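Side-chain contacts in L-tyrosine isonitrile synthase (Pseudomonas aeruginosa, PDB 3E59), which converts the amino group of L-tyrosine into an isonitrile, taking the extra carbon from C2 of ribulose 5-phosphate, a step in the biosynthesis of paerucumarin: residues P65-K70 with L88-L93; K76-R81 with M295-V300; I202-Y207 with D275-P280. One frame throughout, in Å; residues are numbered along the deposited sequence.

Contact 1: residues P65-K70 with L88-L93; sequences PAFPAK and LSLSFL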
ATOM      1  N   PRO A  65       5.326   2.395   0.247  1.00 36.51           N
ATOM      2  CA  PRO A  65       4.441   3.188  -0.599  1.00 36.53           C
ATOM      3  C   PRO A  65       3.000   2.708  -0.425  1.00 38.46           C
ATOM      4  O   PRO A  65       2.676   1.550  -0.764  1.00 36.95           O
ATOM      5  CB  PRO A  65       4.950   2.884  -2.025  1.00 38.96           C
ATOM      6  CG  PRO A  65       6.259   2.193  -1.842  1.00 38.33           C
ATOM      7  CD  PRO A  65       6.118   1.453  -0.561  1.00 36.20           C
ATOM      8  N   ALA A  66       2.150   3.580   0.118  1.00 35.81           N
ATOM      9  CA  ALA A  66       0.792   3.198   0.526  1.00 35.45           C
ATOM     10  C   ALA A  66      -0.008   4.409   1.015  1.00 37.44           C
ATOM     11  O   ALA A  66       0.524   5.514   1.117  1.00 35.40           O
ATOM     12  CB  ALA A  66       0.849   2.144   1.634  1.00 35.09           C
ATOM     13  N   PHE A  67      -1.283   4.178   1.328  1.00 36.67           N
ATOM     14  CA  PHE A  67      -2.183   5.198   1.873  1.00 36.66           C
ATOM     15  C   PHE A  67      -2.274   6.458   0.994  1.00 35.56           C
ATOM     16  O   PHE A  67      -1.975   7.571   1.459  1.00 34.31           O
ATOM     17  CB  PHE A  67      -1.790   5.570   3.311  1.00 34.68           C
ATOM     18  CG  PHE A  67      -1.878   4.432   4.300  1.00 35.79           C
ATOM     19  CD1 PHE A  67      -0.737   3.657   4.609  1.00 35.93           C
ATOM     20  CD2 PHE A  67      -3.072   4.168   4.970  1.00 33.87           C
ATOM     21  CE1 PHE A  67      -0.807   2.622   5.552  1.00 33.79           C
ATOM     22  CE2 PHE A  67      -3.157   3.133   5.899  1.00 33.26           C
ATOM     23  CZ  PHE A  67      -2.023   2.362   6.198  1.00 34.25           C
ATOM     24  N   PRO A  68      -2.673   6.290  -0.280  1.00 37.05           N
ATOM     25  CA  PRO A  68      -2.755   7.445  -1.187  1.00 36.63           C
ATOM     26  C   PRO A  68      -3.974   8.336  -0.945  1.00 36.04           C
ATOM     27  O   PRO A  68      -3.850   9.557  -0.868  1.00 35.56           O
ATOM     28  CB  PRO A  68      -2.844   6.793  -2.579  1.00 38.00           C
ATOM     29  CG  PRO A  68      -3.500   5.489  -2.347  1.00 39.92           C
ATOM     30  CD  PRO A  68      -3.018   5.030  -0.967  1.00 39.48           C
ATOM     31  N   ALA A  69      -5.145   7.712  -0.871  1.00 37.97           N
ATOM     32  CA  ALA A  69      -6.425   8.386  -0.722  1.00 38.27           C
ATOM     33  C   ALA A  69      -7.426   7.278  -0.815  1.00 39.78           C
ATOM     34  O   ALA A  69      -7.113   6.204  -1.329  1.00 36.87           O
ATOM     35  CB  ALA A  69      -6.672   9.393  -1.852  1.00 37.20           C
ATOM     36  N   LYS A  70      -8.629   7.529  -0.311  1.00 40.19           N
ATOM     37  CA  LYS A  70      -9.716   6.572  -0.445  1.00 42.73           C
ATOM     38  C   LYS A  70     -10.103   6.411  -1.927  1.00 42.64           C
ATOM     39  O   LYS A  70      -9.973   7.354  -2.720  1.00 41.43           O
ATOM     40  CB  LYS A  70     -10.910   7.041   0.388  1.00 42.99           C
ATOM     41  CG  LYS A  70     -11.461   6.009   1.380  1.00 44.53           C
ATOM     42  CD  LYS A  70     -10.570   5.788   2.571  1.00 40.93           C
ATOM     43  CE  LYS A  70     -11.335   5.149   3.724  1.00 41.57           C
ATOM     44  NZ  LYS A  70     -10.862   3.794   4.118  1.00 39.29           N
ATOM     45  N   LEU A  88      -6.653   0.862  12.231  1.00 35.13           N
ATOM     46  CA  LEU A  88      -6.124  -0.428  12.680  1.00 34.02           C
ATOM     47  C   LEU A  88      -4.895  -0.859  11.888  1.00 33.80           C
ATOM     48  O   LEU A  88      -4.019  -1.529  12.426  1.00 35.46           O
ATOM     49  CB  LEU A  88      -7.211  -1.493  12.616  1.00 33.93           C
ATOM     50  CG  LEU A  88      -8.338  -1.329  13.639  1.00 35.21           C
ATOM     51  CD1 LEU A  88      -9.469  -2.232  13.263  1.00 33.82           C
ATOM     52  CD2 LEU A  88      -7.836  -1.645  15.055  1.00 34.68           C
ATOM     53  N   SER A  89      -4.834  -0.486  10.610  1.00 32.07           N
ATOM     54  CA  SER A  89      -3.654  -0.782   9.800  1.00 33.74           C
ATOM     55  C   SER A  89      -2.423  -0.020  10.296  1.00 33.31           C
ATOM     56  O   SER A  89      -1.327  -0.597  10.420  1.00 34.87           O
ATOM     57  CB  SER A  89      -3.905  -0.483   8.322  1.00 33.20           C
ATOM     58  OG  SER A  89      -4.959  -1.283   7.828  1.00 33.97           O
ATOM     59  N   LEU A  90      -2.597   1.273  10.572  1.00 31.49           N
ATOM     60  CA  LEU A  90      -1.486   2.098  11.065  1.00 32.23           C
ATOM     61  C   LEU A  90      -1.047   1.675  12.462  1.00 33.44           C
ATOM     62  O   LEU A  90       0.143   1.732  12.799  1.00 35.47           O
ATOM     63  CB  LEU A  90      -1.851   3.582  11.054  1.00 33.13           C
ATOM     64  CG  LEU A  90      -2.052   4.236   9.676  1.00 33.59           C
ATOM     65  CD1 LEU A  90      -2.879   5.515   9.804  1.00 29.05           C
ATOM     66  CD2 LEU A  90      -0.697   4.484   8.999  1.00 30.88           C
ATOM     67  N   SER A  91      -2.012   1.258  13.278  1.00 33.38           N
ATOM     68  CA  SER A  91      -1.708   0.792  14.623  1.00 32.62           C
ATOM     69  C   SER A  91      -0.919  -0.520  14.547  1.00 35.50           C
ATOM     70  O   SER A  91       0.050  -0.727  15.292  1.00 36.94           O
ATOM     71  CB  SER A  91      -2.996   0.638  15.429  1.00 29.78           C
ATOM     72  OG  SER A  91      -2.704   0.171  16.728  1.00 33.97           O
ATOM     73  N   PHE A  92      -1.319  -1.393  13.625  1.00 38.23           N
ATOM     74  CA  PHE A  92      -0.592  -2.646  13.386  1.00 39.20           C
ATOM     75  C   PHE A  92       0.874  -2.408  13.034  1.00 38.66           C
ATOM     76  O   PHE A  92       1.769  -3.100  13.544  1.00 37.97           O
ATOM     77  CB  PHE A  92      -1.233  -3.498  12.273  1.00 38.57           C
ATOM     78  CG  PHE A  92      -0.339  -4.619  11.821  1.00 39.30           C
ATOM     79  CD1 PHE A  92      -0.297  -5.814  12.533  1.00 40.32           C
ATOM     80  CD2 PHE A  92       0.515  -4.452  10.731  1.00 38.89           C
ATOM     81  CE1 PHE A  92       0.558  -6.825  12.154  1.00 41.44           C
ATOM     82  CE2 PHE A  92       1.381  -5.462  10.339  1.00 39.04           C
ATOM     83  CZ  PHE A  92       1.401  -6.651  11.050  1.00 41.02           C
ATOM     84  N   LEU A  93       1.108  -1.449  12.137  1.00 37.01           N
ATOM     85  CA  LEU A  93       2.444  -1.181  11.628  1.00 36.05           C
ATOM     86  C   LEU A  93       3.321  -0.656  12.748  1.00 36.90           C
ATOM     87  O   LEU A  93       4.501  -1.005  12.849  1.00 33.42           O
ATOM     88  CB  LEU A  93       2.396  -0.171  10.479  1.00 35.81           C
ATOM     89  CG  LEU A  93       1.806  -0.602   9.128  1.00 34.09           C
ATOM     90  CD1 LEU A  93       1.702   0.601   8.220  1.00 31.76           C
ATOM     91  CD2 LEU A  93       2.643  -1.689   8.490  1.00 33.89           C
TER
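One face of the Phe67 ring lies against Leu90, whose CD2 methyl sits 4.1 Å from the ring centroid and 25° off the ring normal, a CH-pi contact displaced toward the rim. At the edge of the same ring, near its plane, come two more atoms of helix 84-103: Ser89 CB, 4.0 Å from Phe67 CZ, and Leu93 CD1, 4.2 Å from Phe67 CE1. Ser89, Leu90 and Leu93 fall on one side of the helix, so a single aromatic from the loop that follows strand 60-64 meets three of its side chains at once. With CG beside the backbone N (chi1 -62°), Phe67 sends its ring out from the loop to the helix. The nearest CA atoms, Phe67 CA and Leu90 CA, are 9.7 Å apart; a phenylalanine is long enough to bridge this gap, and its flat ring offers both a face and an edge. Ser89 offers its CB, while its OG hydrogen-bonds to Ala85 O one turn earlier. Tyr133, Leu137 and Val112 also touch Phe67, joining it to helix 127-144 and the parallel sheet. Between the two segments the attraction is therefore dispersive and hydrophobic, with the one hydroxyl at the interface already satisfied within its own helix.

Contact 2: residues K76-R81 with M295-V300; sequences KVLDSR and MKRSEV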
ATOM      1  N   LYS A  76     -17.557   1.567  -2.561  1.00 43.54           N
ATOM      2  CA  LYS A  76     -16.429   0.741  -2.075  1.00 43.43           C
ATOM      3  C   LYS A  76     -15.946   1.138  -0.670  1.00 41.66           C
ATOM      4  O   LYS A  76     -15.434   0.307   0.075  1.00 41.55           O
ATOM      5  CB  LYS A  76     -15.234   0.795  -3.044  1.00 42.61           C
ATOM      6  CG  LYS A  76     -15.471   0.211  -4.440  1.00 44.13           C
ATOM      7  CD  LYS A  76     -14.223  -0.512  -5.015  1.00 44.53           C
ATOM      8  CE  LYS A  76     -12.931   0.253  -4.800  1.00 42.14           C
ATOM      9  NZ  LYS A  76     -11.766  -0.329  -5.540  1.00 41.71           N
ATOM     10  N   VAL A  77     -16.118   2.412  -0.330  1.00 42.24           N
ATOM     11  CA  VAL A  77     -15.633   2.982   0.921  1.00 40.43           C
ATOM     12  C   VAL A  77     -16.760   3.721   1.639  1.00 42.67           C
ATOM     13  O   VAL A  77     -17.773   4.064   1.013  1.00 42.86           O
ATOM     14  CB  VAL A  77     -14.427   3.938   0.680  1.00 40.17           C
ATOM     15  CG1 VAL A  77     -13.230   3.167   0.162  1.00 37.78           C
ATOM     16  CG2 VAL A  77     -14.800   5.077  -0.271  1.00 42.06           C
ATOM     17  N   LEU A  78     -16.593   3.960   2.945  1.00 41.61           N
ATOM     18  CA  LEU A  78     -17.611   4.685   3.734  1.00 43.20           C
ATOM     19  C   LEU A  78     -17.620   6.187   3.451  1.00 43.50           C
ATOM     20  O   LEU A  78     -18.682   6.795   3.360  1.00 40.95           O
ATOM     21  CB  LEU A  78     -17.430   4.451   5.236  1.00 40.03           C
ATOM     22  CG  LEU A  78     -17.714   3.059   5.802  1.00 38.89           C
ATOM     23  CD1 LEU A  78     -16.977   2.903   7.107  1.00 39.81           C
ATOM     24  CD2 LEU A  78     -19.201   2.835   5.999  1.00 40.35           C
ATOM     25  N   ASP A  79     -16.432   6.779   3.327  1.00 42.69           N
ATOM     26  CA  ASP A  79     -16.301   8.213   3.069  1.00 42.84           C
ATOM     27  C   ASP A  79     -14.916   8.446   2.475  1.00 41.88           C
ATOM     28  O   ASP A  79     -14.157   7.496   2.298  1.00 41.53           O
ATOM     29  CB  ASP A  79     -16.475   8.981   4.387  1.00 44.29           C
ATOM     30  CG  ASP A  79     -16.469  10.485   4.210  1.00 46.33           C
ATOM     31  OD1 ASP A  79     -17.415  11.038   3.609  1.00 42.61           O
ATOM     32  OD2 ASP A  79     -15.511  11.115   4.712  1.00 48.15           O
ATOM     33  N   SER A  80     -14.579   9.697   2.185  1.00 39.51           N
ATOM     34  CA  SER A  80     -13.284  10.034   1.608  1.00 38.75           C
ATOM     35  C   SER A  80     -12.162  10.134   2.648  1.00 38.31           C
ATOM     36  O   SER A  80     -10.982  10.169   2.307  1.00 39.57           O
ATOM     37  CB  SER A  80     -13.388  11.340   0.814  1.00 41.05           C
ATOM     38  OG  SER A  80     -13.544  12.447   1.679  1.00 40.52           O
ATOM     39  N   ARG A  81     -12.523  10.173   3.917  1.00 38.84           N
ATOM     40  CA  ARG A  81     -11.517  10.319   4.962  1.00 40.01           C
ATOM     41  C   ARG A  81     -11.026   8.954   5.460  1.00 36.92           C
ATOM     42  O   ARG A  81     -11.741   7.962   5.338  1.00 36.89           O
ATOM     43  CB  ARG A  81     -12.055  11.185   6.107  1.00 41.46           C
ATOM     44  CG  ARG A  81     -13.282  10.619   6.790  1.00 47.09           C
ATOM     45  CD  ARG A  81     -13.943  11.642   7.696  1.00 51.72           C
ATOM     46  NE  ARG A  81     -15.268  11.182   8.102  1.00 56.34           N
ATOM     47  CZ  ARG A  81     -16.410  11.771   7.770  1.00 56.34           C
ATOM     48  NH1 ARG A  81     -16.412  12.882   7.048  1.00 57.87           N
ATOM     49  NH2 ARG A  81     -17.555  11.258   8.189  1.00 60.69           N
ATOM     50  N   MET A 295     -12.660  -6.064   4.461  1.00 41.42           N
ATOM     51  CA  MET A 295     -13.518  -6.588   3.387  1.00 43.54           C
ATOM     52  C   MET A 295     -13.899  -5.462   2.432  1.00 44.31           C
ATOM     53  O   MET A 295     -13.768  -4.282   2.761  1.00 48.55           O
ATOM     54  CB  MET A 295     -14.823  -7.181   3.955  1.00 43.24           C
ATOM     55  CG  MET A 295     -14.681  -8.291   5.002  1.00 43.15           C
ATOM     56  SD  MET A 295     -16.277  -8.979   5.529  1.00 44.78           S
ATOM     57  CE  MET A 295     -16.812  -9.744   4.013  1.00 42.00           C
ATOM     58  N   LYS A 296     -14.375  -5.832   1.251  1.00 44.06           N
ATOM     59  CA  LYS A 296     -15.002  -4.887   0.330  1.00 44.75           C
ATOM     60  C   LYS A 296     -16.422  -4.553   0.832  1.00 43.96           C
ATOM     61  O   LYS A 296     -17.165  -5.447   1.228  1.00 44.81           O
ATOM     62  CB  LYS A 296     -15.038  -5.487  -1.082  1.00 42.67           C
ATOM     63  N   ARG A 297     -16.782  -3.271   0.828  1.00 43.60           N
ATOM     64  CA  ARG A 297     -18.084  -2.807   1.334  1.00 43.51           C
ATOM     65  C   ARG A 297     -19.276  -3.536   0.693  1.00 45.73           C
ATOM     66  O   ARG A 297     -20.238  -3.878   1.381  1.00 45.30           O
ATOM     67  CB  ARG A 297     -18.228  -1.289   1.155  1.00 42.44           C
ATOM     68  CG  ARG A 297     -19.357  -0.662   1.965  1.00 42.55           C
ATOM     69  CD  ARG A 297     -19.438   0.851   1.740  1.00 43.59           C
ATOM     70  NE  ARG A 297     -20.584   1.446   2.429  1.00 44.20           N
ATOM     71  CZ  ARG A 297     -21.193   2.577   2.069  1.00 47.32           C
ATOM     72  NH1 ARG A 297     -20.778   3.269   1.014  1.00 47.96           N
ATOM     73  NH2 ARG A 297     -22.232   3.020   2.766  1.00 48.36           N
ATOM     74  N   SER A 298     -19.207  -3.771  -0.619  1.00 44.82           N
ATOM     75  CA  SER A 298     -20.275  -4.486  -1.315  1.00 45.72           C
ATOM     76  C   SER A 298     -20.452  -5.902  -0.752  1.00 47.24           C
ATOM     77  O   SER A 298     -21.578  -6.361  -0.577  1.00 47.50           O
ATOM     78  CB  SER A 298     -20.029  -4.515  -2.827  1.00 45.57           C
ATOM     79  OG  SER A 298     -19.013  -5.436  -3.177  1.00 44.33           O
ATOM     80  N   GLU A 299     -19.342  -6.573  -0.435  1.00 48.27           N
ATOM     81  CA  GLU A 299     -19.398  -7.935   0.106  1.00 48.47           C
ATOM     82  C   GLU A 299     -20.051  -7.997   1.494  1.00 49.45           C
ATOM     83  O   GLU A 299     -20.826  -8.911   1.775  1.00 46.77           O
ATOM     84  CB  GLU A 299     -18.011  -8.581   0.130  1.00 47.51           C
ATOM     85  N   VAL A 300     -19.739  -7.023   2.347  1.00 49.65           N
ATOM     86  CA  VAL A 300     -20.282  -6.992   3.707  1.00 50.40           C
ATOM     87  C   VAL A 300     -21.785  -6.634   3.730  1.00 49.89           C
ATOM     88  O   VAL A 300     -22.529  -7.150   4.562  1.00 48.21           O
ATOM     89  CB  VAL A 300     -19.407  -6.116   4.687  1.00 49.98           C
ATOM     90  CG1 VAL A 300     -19.524  -4.637   4.379  1.00 51.66           C
ATOM     91  CG2 VAL A 300     -19.772  -6.384   6.143  1.00 51.20           C
TER
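Lys76 and Arg297 bring the two backbones to 5.2 Å between their CA atoms, where the loop between strand 60-64 and helix 84-103 passes the N-terminal end of helix 297-302. Lys296 holds the N-cap position of that helix, and Arg297 opens its first turn, placed to reach out along the loop. The helix follows an edge strand, 292-295, of the mixed four-stranded sheet, so the contact joins a loop leaving the parallel sheet to the smaller sheet. Within the loop, Asp79 OD2 closes an Asx turn by accepting from Arg81 N, and it also forms a salt bridge of charges only with Arg81 NH1.

Arg297 carries the interface. Its CG stands anti to the backbone N (chi1 -165°), and the chain runs extended to NE, laying the methylenes along the loop backbone: CB lies 3.4 Å from Lys76 O, and CD 3.7 Å from Val77 O. A long, straight arginine suits such a place, because its aliphatic part can follow a polypeptide while its charged end continues to polar partners. The guanidinium passes with one face toward Leu78 CA. Tyr317 OH is hydrogen-bonded to Arg297 NE, which helps to fix the turn of the guanidinium. Lys76 contributes its backbone here; its amine leaves the interface for Asp209 and His282.

Leu78 has a branched side chain that also packs on Val284 and Tyr317 of the same small sheet. It crosses the arginine at about a right angle, its CD2 methyl 4.1 Å from Arg297 NE.

Contact 3: residues I202-Y207 with D275-P280; sequences ITRFLY and DDWLTP
Trp277 N donates to Asp275 OD1 at 2.8 Å, with an N-H...O angle of 152° and from above the carboxylate plane, the short bond that shapes the loop facing Arg204 and Phe205. This is an Asx turn, and it lies within a type I beta turn running from Asp275 to Leu278, closed by Leu278 N and Asp275 O. Aspartate suits the first position because its short carboxylate can fold back over the turn to an amide two residues on. Folded in this way, the loop presents Trp277 to helix 193-210.

Phe205 meets it end-on: ring atom CZ lies 3.4 Å from Trp277 O and 3.9 Å from Trp277 CB, with CB at the ring edge and in its plane. The two side chains cross at about a right angle. Arg204 comes in beside them. A bend at chi3 (66°) swings its guanidinium toward the turn, and Trp277 CB lies at the edge of that group, in its plane, 3.6 Å from Arg204 NH2; the guanidinium and indole planes stand 75° apart.

The indole also meets His257, and it touches Leu198 and Ala201 of helix 193-210, while the Phe205 ring meets His282. Asp276, inside the turn, pairs with Arg30.

Arg204 NH2 and Asp275 OD2 remain 4.4 Å apart, beyond a salt bridge, yet their opposite charges probably still attract at this distance. The joint is thus mixed: the Phe205 ring edge against the Trp277 carbonyl and CB, and the Arg204 guanidinium beside Trp277, make the contact, with a modest electrostatic contribution likely at its margin.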
ATOM      1  N   ILE A 202      -4.188  -4.230 -10.910  1.00 35.88           N
ATOM      2  CA  ILE A 202      -4.320  -2.786 -11.049  1.00 35.51           C
ATOM      3  C   ILE A 202      -5.488  -2.419 -11.969  1.00 34.69           C
ATOM      4  O   ILE A 202      -6.197  -1.454 -11.708  1.00 37.26           O
ATOM      5  CB  ILE A 202      -3.008  -2.121 -11.539  1.00 35.73           C
ATOM      6  CG1 ILE A 202      -1.830  -2.438 -10.583  1.00 37.04           C
ATOM      7  CG2 ILE A 202      -3.205  -0.606 -11.732  1.00 34.63           C
ATOM      8  CD1 ILE A 202      -2.079  -2.143  -9.052  1.00 36.06           C
ATOM      9  N   THR A 203      -5.678  -3.180 -13.043  1.00 35.18           N
ATOM     10  CA  THR A 203      -6.844  -3.001 -13.921  1.00 33.74           C
ATOM     11  C   THR A 203      -8.129  -3.174 -13.101  1.00 33.19           C
ATOM     12  O   THR A 203      -9.052  -2.365 -13.197  1.00 34.47           O
ATOM     13  CB  THR A 203      -6.823  -3.987 -15.102  1.00 32.37           C
ATOM     14  OG1 THR A 203      -5.604  -3.824 -15.840  1.00 32.77           O
ATOM     15  CG2 THR A 203      -8.014  -3.749 -16.046  1.00 27.79           C
ATOM     16  N   ARG A 204      -8.163  -4.207 -12.265  1.00 33.68           N
ATOM     17  CA  ARG A 204      -9.348  -4.470 -11.455  1.00 36.24           C
ATOM     18  C   ARG A 204      -9.691  -3.341 -10.480  1.00 36.63           C
ATOM     19  O   ARG A 204     -10.872  -3.022 -10.327  1.00 35.61           O
ATOM     20  CB  ARG A 204      -9.259  -5.826 -10.741  1.00 38.75           C
ATOM     21  CG  ARG A 204     -10.578  -6.247 -10.075  1.00 38.03           C
ATOM     22  CD  ARG A 204     -10.490  -7.603  -9.392  1.00 41.15           C
ATOM     23  NE  ARG A 204      -9.580  -7.586  -8.243  1.00 45.59           N
ATOM     24  CZ  ARG A 204      -8.340  -8.080  -8.259  1.00 47.54           C
ATOM     25  NH1 ARG A 204      -7.860  -8.629  -9.373  1.00 48.22           N
ATOM     26  NH2 ARG A 204      -7.579  -8.023  -7.167  1.00 44.99           N
ATOM     27  N   PHE A 205      -8.678  -2.738  -9.835  1.00 39.06           N
ATOM     28  CA  PHE A 205      -8.906  -1.604  -8.924  1.00 38.21           C
ATOM     29  C   PHE A 205      -9.517  -0.433  -9.685  1.00 36.97           C
ATOM     30  O   PHE A 205     -10.468   0.189  -9.226  1.00 37.02           O
ATOM     31  CB  PHE A 205      -7.610  -1.073  -8.282  1.00 45.13           C
ATOM     32  CG  PHE A 205      -6.843  -2.074  -7.455  1.00 46.64           C
ATOM     33  CD1 PHE A 205      -7.426  -3.238  -6.982  1.00 47.91           C
ATOM     34  CD2 PHE A 205      -5.517  -1.806  -7.114  1.00 49.46           C
ATOM     35  CE1 PHE A 205      -6.694  -4.134  -6.211  1.00 49.66           C
ATOM     36  CE2 PHE A 205      -4.772  -2.705  -6.332  1.00 49.75           C
ATOM     37  CZ  PHE A 205      -5.361  -3.861  -5.886  1.00 48.49           C
ATOM     38  N   LEU A 206      -8.930  -0.110 -10.831  1.00 34.04           N
ATOM     39  CA  LEU A 206      -9.416   0.986 -11.665  1.00 34.99           C
ATOM     40  C   LEU A 206     -10.822   0.720 -12.195  1.00 34.54           C
ATOM     41  O   LEU A 206     -11.679   1.602 -12.163  1.00 36.85           O
ATOM     42  CB  LEU A 206      -8.443   1.257 -12.823  1.00 35.23           C
ATOM     43  CG  LEU A 206      -7.045   1.681 -12.358  1.00 37.20           C
ATOM     44  CD1 LEU A 206      -6.085   1.702 -13.519  1.00 34.17           C
ATOM     45  CD2 LEU A 206      -7.065   3.048 -11.657  1.00 38.50           C
ATOM     46  N   TYR A 207     -11.060  -0.496 -12.669  1.00 33.48           N
ATOM     47  CA  TYR A 207     -12.391  -0.870 -13.147  1.00 34.23           C
ATOM     48  C   TYR A 207     -13.438  -0.777 -12.026  1.00 33.52           C
ATOM     49  O   TYR A 207     -14.504  -0.180 -12.200  1.00 37.80           O
ATOM     50  CB  TYR A 207     -12.351  -2.271 -13.771  1.00 34.20           C
ATOM     51  CG  TYR A 207     -13.713  -2.853 -14.059  1.00 33.23           C
ATOM     52  CD1 TYR A 207     -14.409  -2.483 -15.212  1.00 34.02           C
ATOM     53  CD2 TYR A 207     -14.296  -3.790 -13.202  1.00 30.59           C
ATOM     54  CE1 TYR A 207     -15.651  -3.014 -15.500  1.00 33.93           C
ATOM     55  CE2 TYR A 207     -15.564  -4.330 -13.479  1.00 34.06           C
ATOM     56  CZ  TYR A 207     -16.224  -3.929 -14.636  1.00 34.02           C
ATOM     57  OH  TYR A 207     -17.468  -4.418 -14.960  1.00 36.98           O
ATOM     58  N   ASP A 275      -8.458 -11.338   0.756  1.00 33.27           N
ATOM     59  CA  ASP A 275      -7.921 -10.860  -0.506  1.00 33.29           C
ATOM     60  C   ASP A 275      -6.560 -10.220  -0.284  1.00 35.28           C
ATOM     61  O   ASP A 275      -6.460  -9.179   0.373  1.00 34.79           O
ATOM     62  CB  ASP A 275      -8.892  -9.867  -1.148  1.00 32.47           C
ATOM     63  CG  ASP A 275      -8.398  -9.315  -2.481  1.00 36.85           C
ATOM     64  OD1 ASP A 275      -7.319  -9.722  -2.989  1.00 38.42           O
ATOM     65  OD2 ASP A 275      -9.101  -8.438  -3.026  1.00 38.97           O
ATOM     66  N   ASP A 276      -5.519 -10.843  -0.844  1.00 34.28           N
ATOM     67  CA  ASP A 276      -4.137 -10.332  -0.725  1.00 32.63           C
ATOM     68  C   ASP A 276      -3.897  -8.993  -1.419  1.00 29.73           C
ATOM     69  O   ASP A 276      -2.918  -8.315  -1.111  1.00 31.11           O
ATOM     70  CB  ASP A 276      -3.117 -11.356  -1.256  1.00 33.27           C
ATOM     71  CG  ASP A 276      -2.965 -12.556  -0.344  1.00 35.57           C
ATOM     72  OD1 ASP A 276      -2.197 -12.483   0.650  1.00 35.32           O
ATOM     73  OD2 ASP A 276      -3.613 -13.582  -0.638  1.00 35.12           O
ATOM     74  N   TRP A 277      -4.760  -8.637  -2.373  1.00 26.53           N
ATOM     75  CA  TRP A 277      -4.696  -7.335  -3.045  1.00 29.51           C
ATOM     76  C   TRP A 277      -5.467  -6.204  -2.325  1.00 31.42           C
ATOM     77  O   TRP A 277      -5.349  -5.027  -2.697  1.00 30.63           O
ATOM     78  CB  TRP A 277      -5.198  -7.456  -4.503  1.00 30.16           C
ATOM     79  CG  TRP A 277      -4.254  -8.231  -5.380  1.00 31.93           C
ATOM     80  CD1 TRP A 277      -4.341  -9.552  -5.718  1.00 30.63           C
ATOM     81  CD2 TRP A 277      -3.063  -7.732  -6.008  1.00 29.06           C
ATOM     82  NE1 TRP A 277      -3.286  -9.904  -6.524  1.00 30.91           N
ATOM     83  CE2 TRP A 277      -2.485  -8.806  -6.721  1.00 30.93           C
ATOM     84  CE3 TRP A 277      -2.439  -6.481  -6.053  1.00 31.21           C
ATOM     85  CZ2 TRP A 277      -1.297  -8.671  -7.460  1.00 30.05           C
ATOM     86  CZ3 TRP A 277      -1.255  -6.342  -6.806  1.00 30.92           C
ATOM     87  CH2 TRP A 277      -0.703  -7.437  -7.492  1.00 30.05           C
ATOM     88  N   LEU A 278      -6.263  -6.557  -1.318  1.00 31.31           N
ATOM     89  CA  LEU A 278      -7.151  -5.579  -0.697  1.00 31.98           C
ATOM     90  C   LEU A 278      -6.397  -4.717   0.303  1.00 31.57           C
ATOM     91  O   LEU A 278      -5.632  -5.230   1.118  1.00 31.05           O
ATOM     92  CB  LEU A 278      -8.346  -6.262  -0.011  1.00 31.05           C
ATOM     93  CG  LEU A 278      -9.477  -5.349   0.502  1.00 31.62           C
ATOM     94  CD1 LEU A 278     -10.043  -4.459  -0.616  1.00 28.93           C
ATOM     95  CD2 LEU A 278     -10.597  -6.192   1.123  1.00 32.83           C
ATOM     96  N   THR A 279      -6.638  -3.410   0.226  1.00 29.81           N
ATOM     97  CA  THR A 279      -6.049  -2.437   1.125  1.00 33.98           C
ATOM     98  C   THR A 279      -7.160  -1.573   1.772  1.00 35.27           C
ATOM     99  O   THR A 279      -8.255  -1.466   1.216  1.00 35.49           O
ATOM    100  CB  THR A 279      -5.038  -1.558   0.393  1.00 32.49           C
ATOM    101  OG1 THR A 279      -5.711  -0.847  -0.645  1.00 33.65           O
ATOM    102  CG2 THR A 279      -3.890  -2.410  -0.214  1.00 30.97           C
ATOM    103  N   PRO A 280      -6.888  -0.996   2.964  1.00 36.54           N
ATOM    104  CA  PRO A 280      -7.903  -0.230   3.717  1.00 35.61           C
ATOM    105  C   PRO A 280      -8.529   0.976   3.000  1.00 35.44           C
ATOM    106  O   PRO A 280      -9.658   1.341   3.316  1.00 38.26           O
ATOM    107  CB  PRO A 280      -7.164   0.204   4.983  1.00 33.37           C
ATOM    108  CG  PRO A 280      -5.711   0.009   4.713  1.00 35.18           C
ATOM    109  CD  PRO A 280      -5.613  -1.094   3.708  1.00 34.66           C
TER

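Contact 1 is the buried one, near the centre of the chain and wholly apolar across its interface; contacts 2 and 3 are partly buried, and both bring an arginine against loop backbone or side chain. Contacts 1 and 2 draw on the same loop between strand 60-64 and helix 84-103, its early part turned to a helix beside the parallel sheet and its later part to the small mixed sheet. Lys70 brings them together, its CG 3.6 Å from Val77 CG1. Contact 3 adds helix 193-210 and meets both: Pro280 packs on Ser89 and Phe67, and Leu278 CD2 lies 3.8 Å from Lys296 N.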